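Local coordinates for DltD domain-containing protein (Beauveria bassiana, PDB 7D78) that probably acts as a thioesterase of polyketide biosynthesis, cyclising chains into medium-ring lactones, at residues G59-L67 with G226-I234; V150-L160 with L251-V262. All blocks are in the same frame, centred on the assembly; numbering follows the deposited sequence.

Contact 1 (G59-L67 with G226-I234)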
loop_
_atom_site.group_PDB
_atom_site.type_symbol
_atom_site.label_atom_id
_atom_site.label_comp_id
_atom_site.label_asym_id
_atom_site.label_seq_id
_atom_site.Cartn_x
_atom_site.Cartn_y
_atom_site.Cartn_z
ATOM N N GLY A 59 -6.808 3.439 -17.628
ATOM C CA GLY A 59 -6.106 2.206 -17.334
ATOM C C GLY A 59 -4.612 2.395 -17.111
ATOM O O GLY A 59 -4.088 3.505 -17.007
ATOM N N PHE A 60 -3.921 1.258 -17.052
ATOM C CA PHE A 60 -2.534 1.157 -16.610
ATOM C C PHE A 60 -1.595 1.945 -17.514
ATOM O O PHE A 60 -1.400 1.586 -18.678
ATOM C CB PHE A 60 -2.142 -0.323 -16.558
ATOM C CG PHE A 60 -0.792 -0.595 -15.941
ATOM C CD1 PHE A 60 -0.619 -0.567 -14.558
ATOM C CD2 PHE A 60 0.281 -0.947 -16.735
ATOM C CE1 PHE A 60 0.613 -0.861 -13.986
ATOM C CE2 PHE A 60 1.518 -1.243 -16.172
ATOM C CZ PHE A 60 1.683 -1.198 -14.798
ATOM N N ASN A 61 -1.022 3.030 -16.997
ATOM C CA ASN A 61 -0.110 3.912 -17.733
ATOM C C ASN A 61 -0.784 4.620 -18.901
ATOM O O ASN A 61 -0.090 5.197 -19.746
ATOM C CB ASN A 61 1.133 3.164 -18.255
ATOM C CG ASN A 61 2.356 4.069 -18.351
ATOM O OD1 ASN A 61 2.544 4.958 -17.513
ATOM N ND2 ASN A 61 3.187 3.860 -19.374
ATOM N N CYS A 62 -2.114 4.599 -18.981
ATOM C CA CYS A 62 -2.820 5.246 -20.078
ATOM C C CYS A 62 -3.048 6.721 -19.789
ATOM O O CYS A 62 -3.125 7.142 -18.628
ATOM C CB CYS A 62 -4.161 4.558 -20.340
ATOM S SG CYS A 62 -3.928 2.833 -20.811
ATOM N N VAL A 63 -3.164 7.505 -20.864
ATOM C CA VAL A 63 -3.437 8.928 -20.753
ATOM C C VAL A 63 -4.908 9.169 -21.068
ATOM O O VAL A 63 -5.586 8.353 -21.704
ATOM C CB VAL A 63 -2.509 9.792 -21.653
ATOM C CG1 VAL A 63 -1.054 9.681 -21.175
ATOM C CG2 VAL A 63 -2.626 9.414 -23.132
ATOM N N LYS A 64 -5.409 10.316 -20.602
ATOM C CA LYS A 64 -6.834 10.618 -20.673
ATOM C C LYS A 64 -7.343 10.688 -22.110
ATOM O O LYS A 64 -8.545 10.505 -22.335
ATOM C CB LYS A 64 -7.111 11.941 -19.943
ATOM C CG LYS A 64 -6.281 13.132 -20.488
ATOM C CD LYS A 64 -6.224 14.283 -19.489
ATOM C CE LYS A 64 -5.500 15.502 -20.080
ATOM N NZ LYS A 64 -4.151 15.112 -20.591
ATOM N N GLU A 65 -6.458 10.932 -23.083
ATOM C CA GLU A 65 -6.855 11.074 -24.484
ATOM C C GLU A 65 -7.152 9.743 -25.163
ATOM O O GLU A 65 -7.721 9.737 -26.259
ATOM C CB GLU A 65 -5.760 11.806 -25.280
ATOM C CG GLU A 65 -5.587 13.262 -24.902
ATOM C CD GLU A 65 -4.716 13.456 -23.669
ATOM O OE1 GLU A 65 -4.145 12.454 -23.172
ATOM O OE2 GLU A 65 -4.610 14.612 -23.198
ATOM N N MET A 66 -6.779 8.620 -24.556
ATOM C CA MET A 66 -7.004 7.314 -25.163
ATOM C C MET A 66 -8.425 6.866 -24.859
ATOM O O MET A 66 -8.759 6.618 -23.696
ATOM C CB MET A 66 -5.992 6.300 -24.640
ATOM C CG MET A 66 -4.551 6.674 -24.941
ATOM S SD MET A 66 -3.361 5.735 -23.952
ATOM C CE MET A 66 -3.777 4.087 -24.369
ATOM N N LEU A 67 -9.269 6.785 -25.903
ATOM C CA LEU A 67 -10.605 6.172 -25.875
ATOM C C LEU A 67 -11.635 6.946 -25.062
ATOM O O LEU A 67 -12.770 7.137 -25.516
ATOM C CB LEU A 67 -10.536 4.725 -25.363
ATOM C CG LEU A 67 -9.499 3.817 -26.053
ATOM C CD1 LEU A 67 -8.861 2.825 -25.082
ATOM C CD2 LEU A 67 -10.077 3.085 -27.275
ATOM N N GLY A 226 -2.790 13.452 -30.218
ATOM C CA GLY A 226 -3.693 13.463 -29.092
ATOM C C GLY A 226 -2.976 13.905 -27.831
ATOM O O GLY A 226 -3.434 14.814 -27.127
ATOM N N ALA A 227 -1.824 13.296 -27.551
ATOM C CA ALA A 227 -1.214 13.363 -26.223
ATOM C C ALA A 227 0.304 13.460 -26.310
ATOM O O ALA A 227 0.993 12.427 -26.379
ATOM C CB ALA A 227 -1.628 12.146 -25.399
ATOM N N PRO A 228 0.867 14.673 -26.255
ATOM C CA PRO A 228 2.333 14.809 -26.309
ATOM C C PRO A 228 3.049 14.153 -25.146
ATOM O O PRO A 228 4.246 13.858 -25.262
ATOM C CB PRO A 228 2.561 16.329 -26.295
ATOM C CG PRO A 228 1.218 16.959 -26.482
ATOM C CD PRO A 228 0.190 15.965 -26.053
ATOM N N ASN A 229 2.368 13.922 -24.024
ATOM C CA ASN A 229 3.032 13.446 -22.820
ATOM C C ASN A 229 2.746 11.974 -22.534
ATOM O O ASN A 229 3.127 11.474 -21.470
ATOM C CB ASN A 229 2.647 14.331 -21.630
ATOM C CG ASN A 229 3.348 15.692 -21.657
ATOM O OD1 ASN A 229 4.566 15.778 -21.855
ATOM N ND2 ASN A 229 2.579 16.763 -21.450
ATOM N N PHE A 230 2.109 11.261 -23.464
ATOM C CA PHE A 230 2.074 9.806 -23.373
ATOM C C PHE A 230 3.487 9.242 -23.508
ATOM O O PHE A 230 4.236 9.624 -24.410
ATOM C CB PHE A 230 1.172 9.204 -24.449
ATOM C CG PHE A 230 1.283 7.701 -24.540
ATOM C CD1 PHE A 230 0.743 6.895 -23.544
ATOM C CD2 PHE A 230 1.952 7.098 -25.598
ATOM C CE1 PHE A 230 0.866 5.513 -23.599
ATOM C CE2 PHE A 230 2.077 5.718 -25.666
ATOM C CZ PHE A 230 1.529 4.922 -24.664
ATOM N N ARG A 231 3.855 8.333 -22.607
ATOM C CA ARG A 231 5.191 7.746 -22.593
ATOM C C ARG A 231 5.031 6.240 -22.439
ATOM O O ARG A 231 4.427 5.780 -21.466
ATOM C CB ARG A 231 6.044 8.340 -21.459
ATOM C CG ARG A 231 6.160 9.875 -21.519
ATOM C CD ARG A 231 7.031 10.454 -20.400
ATOM N NE ARG A 231 6.403 10.306 -19.085
ATOM C CZ ARG A 231 5.597 11.204 -18.519
ATOM N NH1 ARG A 231 5.305 12.343 -19.147
ATOM N NH2 ARG A 231 5.067 10.957 -17.322
ATOM N N ASN A 232 5.542 5.473 -23.401
ATOM C CA ASN A 232 5.334 4.022 -23.393
ATOM C C ASN A 232 6.405 3.335 -22.539
ATOM O O ASN A 232 7.165 2.473 -22.981
ATOM C CB ASN A 232 5.310 3.480 -24.818
ATOM C CG ASN A 232 4.952 2.006 -24.877
ATOM O OD1 ASN A 232 4.311 1.473 -23.974
ATOM N ND2 ASN A 232 5.363 1.342 -25.951
ATOM N N LYS A 233 6.453 3.749 -21.275
ATOM C CA LYS A 233 7.423 3.212 -20.333
ATOM C C LYS A 233 6.859 3.365 -18.932
ATOM O O LYS A 233 6.068 4.274 -18.679
ATOM C CB LYS A 233 8.780 3.930 -20.436
ATOM C CG LYS A 233 8.706 5.451 -20.191
ATOM C CD LYS A 233 10.093 6.124 -20.255
ATOM C CE LYS A 233 9.994 7.625 -19.928
ATOM N NZ LYS A 233 11.326 8.318 -19.918
ATOM N N ILE A 234 7.258 2.455 -18.029
ATOM C CA ILE A 234 6.943 2.587 -16.611
ATOM C C ILE A 234 8.221 2.418 -15.804
ATOM O O ILE A 234 9.190 1.796 -16.248
ATOM C CB ILE A 234 5.886 1.562 -16.131
ATOM C CG1 ILE A 234 6.378 0.121 -16.402
ATOM C CG2 ILE A 234 4.535 1.840 -16.780
ATOM C CD1 ILE A 234 5.561 -0.965 -15.702
HETATM O O HOH W 1 2.163 6.921 -20.369
HETATM O O HOH W 2 2.662 2.255 -21.885
#
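Asn-61 presents its amide to the backbone of 231-233. ND2 donates to Lys-233 O at 3.0 Å, arriving well above that carbonyl plane (61° out of it), and makes a weak bond to Arg-231 O. The same nitrogen gives to a water that in turn donates to Asn-232 OD1. With CG trans to the backbone nitrogen (chi1 -150°), the amide also lies across the methyl branch of Ile-234, whose CG2 is 3.5 Å from Asn-61 CG. OD1 accepts from Asn-99, which also takes a bond from Arg-231 NE. A second water joins Asn-61 O to Arg-231 N.

Phe-60 and Ile-234 cross at about a right angle: Ile-234 CD1 meets the ring edge near its plane, 4.0 Å from Phe-60 CZ. Farther along, Val-63 straddles the turn 227-230, CG2 lying 3.7 Å from Ala-227 CB and CG1 4.0 Å from Phe-230 CB, at the edge of that ring. Met-66 SD approaches the Phe-230 ring obliquely, 4.8 Å from its centroid, in a Met-aromatic contact. The carboxylate of Glu-65 rests against Ala-227, OE1 being 3.4 Å from CB, while OE2 salt-bridges Lys-64, which also pairs with Asp-86 and Asp-92.

The loop 59-67 follows strand 51-57, where alpha/beta hydrolases commonly place an oxyanion-hole amide; Phe-60 N is hydrogen-bonded to a glycerol, probably from the crystallisation liquor, which is compatible with such a role. Segment 226-234 belongs to the insertion between strands 150-156 and 259-264, the usual place of a lid. One asparagine amide and two waters thus tie the loops directly, whereas the charges of Lys-64 and Glu-65 and the Asn-99 bonds are turned to each other or to the surrounding protein.

Contact 2 (V150-L160 with L251-V262); sequences VKALVMVCPIL and LKLVDKTPVLMV
Leu-153, Met-155, Val-259 and Met-261 line one face of the flat peptide ribbon, and Val-154, Val-156, Leu-260 and Val-262 the other; the facing strand edges are joined by five backbone hydrogen bonds. These run from Leu-153 N to Pro-258 O (2.9 Å) as far as Cys-157 N to Val-262 O (2.7 Å), the donors lying nearly along the C=O axis. At the start of the ribbon, CD and CG of Pro-258 lie against Lys-151 O, CD at 3.3 Å, and Thr-257 CG2 packs on Ala-152 CA.

Parallel and 4.7 Å apart at closest axis approach, strands 150-156 and 259-262 are neighbours in the central sheet of the alpha/beta hydrolase fold. On the other edge of 150-156 lies strand 127-133, which leads to the probable nucleophile Ser-134, and Cys-157 touches His-296, probably of the same triad.

On the first face Met-155 CE lies 3.7 Å from Val-259 CG2 and equally near Met-261 CE, less certainly because Met-155 has a second conformer. Met-261 starts out extended (chi1 -179°) and bends at chi3, bringing CE to 4.2 Å from Pro-158 CG; its side chain also touches Gln-275 and Phe-279 of helix 272-281. An alanine in place of Met-261 would probably deprive Pro-158 and Phe-279 of an apolar neighbour, opening a gap between sheet and helix. On the second face Val-154 CG1 lies alongside Leu-260 CD2; the Leu-260 side chain also touches Met-312 and Phe-315 of helix 305-319.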
loop_
_atom_site.group_PDB
_atom_site.type_symbol
_atom_site.label_atom_id
_atom_site.label_comp_id
_atom_site.label_asym_id
_atom_site.label_seq_id
_atom_site.Cartn_x
_atom_site.Cartn_y
_atom_site.Cartn_z
ATOM N N VAL A 150 -18.642 9.182 -2.840
ATOM C CA VAL A 150 -18.778 8.409 -4.068
ATOM C C VAL A 150 -20.095 7.642 -3.986
ATOM O O VAL A 150 -20.249 6.736 -3.162
ATOM C CB VAL A 150 -17.582 7.472 -4.261
ATOM C CG1 VAL A 150 -17.769 6.583 -5.481
ATOM C CG2 VAL A 150 -16.307 8.308 -4.377
ATOM N N LYS A 151 -21.053 8.015 -4.830
ATOM C CA LYS A 151 -22.410 7.480 -4.761
ATOM C C LYS A 151 -22.647 6.308 -5.704
ATOM O O LYS A 151 -23.692 5.651 -5.606
ATOM C CB LYS A 151 -23.419 8.592 -5.063
ATOM C CG LYS A 151 -23.272 9.808 -4.158
ATOM C CD LYS A 151 -23.480 9.433 -2.685
ATOM C CE LYS A 151 -23.298 10.643 -1.760
ATOM N NZ LYS A 151 -24.319 11.712 -2.005
ATOM N N ALA A 152 -21.724 6.046 -6.621
ATOM C CA ALA A 152 -21.808 4.887 -7.497
ATOM C C ALA A 152 -20.419 4.609 -8.042
ATOM O O ALA A 152 -19.574 5.504 -8.131
ATOM C CB ALA A 152 -22.789 5.095 -8.656
ATOM N N LEU A 153 -20.213 3.356 -8.428
ATOM C CA LEU A 153 -18.930 2.863 -8.909
ATOM C C LEU A 153 -19.173 2.087 -10.193
ATOM O O LEU A 153 -19.961 1.138 -10.204
ATOM C CB LEU A 153 -18.269 1.972 -7.859
ATOM C CG LEU A 153 -17.054 1.154 -8.284
ATOM C CD1 LEU A 153 -15.884 2.091 -8.592
ATOM C CD2 LEU A 153 -16.693 0.182 -7.161
ATOM N N VAL A 154 -18.511 2.488 -11.271
ATOM C CA VAL A 154 -18.573 1.773 -12.539
ATOM C C VAL A 154 -17.180 1.256 -12.841
ATOM O O VAL A 154 -16.240 2.047 -12.990
ATOM C CB VAL A 154 -19.080 2.669 -13.677
ATOM C CG1 VAL A 154 -18.977 1.933 -15.004
ATOM C CG2 VAL A 154 -20.514 3.094 -13.396
ATOM N N MET A 155 -17.043 -0.061 -12.915
ATOM C CA MET A 155 -15.777 -0.701 -13.243
ATOM C C MET A 155 -15.909 -1.377 -14.597
ATOM O O MET A 155 -16.764 -2.254 -14.784
ATOM C CB MET A 155 -15.379 -1.724 -12.184
ATOM C CG MET A 155 -15.013 -1.125 -10.836
ATOM S SD MET A 155 -14.408 -2.403 -9.725
ATOM C CE MET A 155 -15.919 -3.272 -9.335
ATOM N N VAL A 156 -15.060 -0.983 -15.532
ATOM C CA VAL A 156 -14.987 -1.619 -16.839
ATOM C C VAL A 156 -13.727 -2.469 -16.872
ATOM O O VAL A 156 -12.625 -1.962 -16.627
ATOM C CB VAL A 156 -14.997 -0.578 -17.966
ATOM C CG1 VAL A 156 -14.883 -1.260 -19.331
ATOM C CG2 VAL A 156 -16.249 0.266 -17.865
ATOM N N CYS A 157 -13.899 -3.761 -17.160
ATOM C CA CYS A 157 -12.838 -4.765 -17.234
ATOM C C CYS A 157 -11.770 -4.583 -16.144
ATOM O O CYS A 157 -10.579 -4.480 -16.453
ATOM C CB CYS A 157 -12.202 -4.788 -18.622
ATOM S SG CYS A 157 -11.415 -3.230 -19.175
ATOM N N PRO A 158 -12.166 -4.546 -14.871
ATOM C CA PRO A 158 -11.165 -4.361 -13.810
ATOM C C PRO A 158 -10.133 -5.483 -13.812
ATOM O O PRO A 158 -10.455 -6.647 -14.049
ATOM C CB PRO A 158 -12.002 -4.378 -12.525
ATOM C CG PRO A 158 -13.237 -5.139 -12.885
ATOM C CD PRO A 158 -13.514 -4.775 -14.320
ATOM N N ILE A 159 -8.873 -5.113 -13.548
ATOM C CA ILE A 159 -7.778 -6.062 -13.390
ATOM C C ILE A 159 -7.529 -6.257 -11.898
ATOM O O ILE A 159 -7.317 -5.285 -11.163
ATOM C CB ILE A 159 -6.493 -5.581 -14.083
ATOM C CG1 ILE A 159 -6.641 -5.565 -15.604
ATOM C CG2 ILE A 159 -5.384 -6.569 -13.788
ATOM C CD1 ILE A 159 -5.389 -5.003 -16.317
ATOM N N LEU A 160 -7.517 -7.516 -11.448
ATOM C CA LEU A 160 -7.500 -7.812 -10.025
ATOM C C LEU A 160 -6.310 -8.635 -9.557
ATOM O O LEU A 160 -6.196 -8.896 -8.349
ATOM C CB LEU A 160 -8.800 -8.526 -9.631
ATOM C CG LEU A 160 -10.067 -7.724 -9.924
ATOM C CD1 LEU A 160 -11.282 -8.650 -9.904
ATOM C CD2 LEU A 160 -10.228 -6.609 -8.900
ATOM N N LEU A 251 -11.667 -4.493 -2.221
ATOM C CA LEU A 251 -13.000 -4.486 -2.815
ATOM C C LEU A 251 -14.047 -5.001 -1.836
ATOM O O LEU A 251 -15.221 -4.618 -1.926
ATOM C CB LEU A 251 -13.017 -5.308 -4.106
ATOM C CG LEU A 251 -12.989 -4.478 -5.396
ATOM C CD1 LEU A 251 -11.658 -3.728 -5.517
ATOM C CD2 LEU A 251 -13.232 -5.355 -6.630
ATOM N N LYS A 252 -13.639 -5.831 -0.868
ATOM C CA LYS A 252 -14.591 -6.334 0.118
ATOM C C LYS A 252 -15.075 -5.234 1.051
ATOM O O LYS A 252 -16.153 -5.368 1.635
ATOM C CB LYS A 252 -13.977 -7.490 0.916
ATOM C CG LYS A 252 -13.742 -8.747 0.088
ATOM C CD LYS A 252 -12.748 -9.670 0.768
ATOM C CE LYS A 252 -12.435 -10.889 -0.094
ATOM N NZ LYS A 252 -11.584 -11.870 0.644
ATOM N N LEU A 253 -14.310 -4.145 1.189
ATOM C CA LEU A 253 -14.775 -2.992 1.951
ATOM C C LEU A 253 -15.848 -2.211 1.206
ATOM O O LEU A 253 -16.555 -1.414 1.823
ATOM C CB LEU A 253 -13.611 -2.056 2.280
ATOM C CG LEU A 253 -12.416 -2.705 2.975
ATOM C CD1 LEU A 253 -11.273 -1.717 3.071
ATOM C CD2 LEU A 253 -12.814 -3.203 4.352
ATOM N N VAL A 254 -15.976 -2.400 -0.104
ATOM C CA VAL A 254 -17.019 -1.705 -0.849
ATOM C C VAL A 254 -18.306 -2.497 -0.678
ATOM O O VAL A 254 -18.620 -3.375 -1.491
ATOM C CB VAL A 254 -16.653 -1.544 -2.335
ATOM C CG1 VAL A 254 -17.663 -0.635 -3.031
ATOM C CG2 VAL A 254 -15.231 -0.995 -2.481
ATOM N N ASP A 255 -19.048 -2.204 0.392
ATOM C CA ASP A 255 -20.235 -2.975 0.737
ATOM C C ASP A 255 -21.508 -2.139 0.738
ATOM O O ASP A 255 -22.564 -2.650 1.121
ATOM C CB ASP A 255 -20.049 -3.660 2.094
ATOM C CG ASP A 255 -19.790 -2.680 3.233
ATOM O OD1 ASP A 255 -19.779 -1.448 3.015
ATOM O OD2 ASP A 255 -19.587 -3.153 4.371
ATOM N N LYS A 256 -21.442 -0.875 0.314
ATOM C CA LYS A 256 -22.624 -0.013 0.252
ATOM C C LYS A 256 -22.762 0.670 -1.103
ATOM O O LYS A 256 -23.870 0.989 -1.538
ATOM C CB LYS A 256 -22.577 1.071 1.328
ATOM C CG LYS A 256 -22.408 0.593 2.752
ATOM C CD LYS A 256 -22.040 1.798 3.619
ATOM C CE LYS A 256 -21.655 1.410 5.026
ATOM N NZ LYS A 256 -20.493 0.491 5.050
ATOM N N THR A 257 -21.650 0.915 -1.766
ATOM C CA THR A 257 -21.662 1.693 -3.005
ATOM C C THR A 257 -22.280 0.906 -4.156
ATOM O O THR A 257 -21.746 -0.148 -4.526
ATOM C CB THR A 257 -20.235 2.093 -3.353
ATOM O OG1 THR A 257 -19.629 2.681 -2.194
ATOM C CG2 THR A 257 -20.224 3.088 -4.512
ATOM N N PRO A 258 -23.382 1.373 -4.748
ATOM C CA PRO A 258 -23.933 0.712 -5.937
ATOM C C PRO A 258 -22.867 0.564 -7.008
ATOM O O PRO A 258 -22.162 1.522 -7.343
ATOM C CB PRO A 258 -25.048 1.664 -6.391
ATOM C CG PRO A 258 -25.404 2.464 -5.191
ATOM C CD PRO A 258 -24.145 2.574 -4.370
ATOM N N VAL A 259 -22.734 -0.646 -7.543
ATOM C CA VAL A 259 -21.608 -0.959 -8.414
ATOM C C VAL A 259 -22.104 -1.611 -9.695
ATOM O O VAL A 259 -22.874 -2.578 -9.658
ATOM C CB VAL A 259 -20.562 -1.850 -7.710
ATOM C CG1 VAL A 259 -21.221 -3.049 -7.034
ATOM C CG2 VAL A 259 -19.474 -2.305 -8.707
ATOM N N LEU A 260 -21.636 -1.093 -10.821
ATOM C CA LEU A 260 -21.831 -1.695 -12.130
ATOM C C LEU A 260 -20.485 -2.201 -12.620
ATOM O O LEU A 260 -19.512 -1.440 -12.651
ATOM C CB LEU A 260 -22.403 -0.678 -13.123
ATOM C CG LEU A 260 -22.332 -1.087 -14.591
ATOM C CD1 LEU A 260 -23.308 -2.235 -14.844
ATOM C CD2 LEU A 260 -22.654 0.114 -15.477
ATOM N N MET A 261 -20.421 -3.478 -12.982
ATOM C CA MET A 261 -19.232 -4.039 -13.605
ATOM C C MET A 261 -19.534 -4.446 -15.041
ATOM O O MET A 261 -20.519 -5.153 -15.302
ATOM C CB MET A 261 -18.713 -5.249 -12.831
ATOM C CG MET A 261 -17.450 -5.837 -13.445
ATOM S SD MET A 261 -16.851 -7.262 -12.524
ATOM C CE MET A 261 -16.609 -6.552 -10.897
ATOM N N VAL A 262 -18.676 -4.015 -15.959
ATOM C CA VAL A 262 -18.738 -4.392 -17.364
ATOM C C VAL A 262 -17.526 -5.263 -17.669
ATOM O O VAL A 262 -16.382 -4.792 -17.604
ATOM C CB VAL A 262 -18.773 -3.158 -18.274
ATOM C CG1 VAL A 262 -18.843 -3.581 -19.745
ATOM C CG2 VAL A 262 -19.945 -2.254 -17.898
HETATM O O HOH W 3 -18.490 4.892 -1.982
#

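Overall arrangement
Contact 2 is the buried one, two adjacent strands inside the central sheet; contact 1 is only partly buried and joins two irregular loops. Their centres lie 23 Å apart on opposite sides of the chain's centre, and they do not touch. Along the chain their segments alternate: 226-234 falls in the insertion between the two strands of contact 2, so both strands flank the excursion that contact 1 ties back to the loop after strand 51-57. The chemistry follows the setting. Regular backbone bonds and apolar faces serve the sheet, whereas an asparagine amide, waters and a sulfur-aromatic pair serve the loops. Cys-157 of contact 2 touches the probable catalytic residues; Phe-60 of contact 1 lies near them without touching.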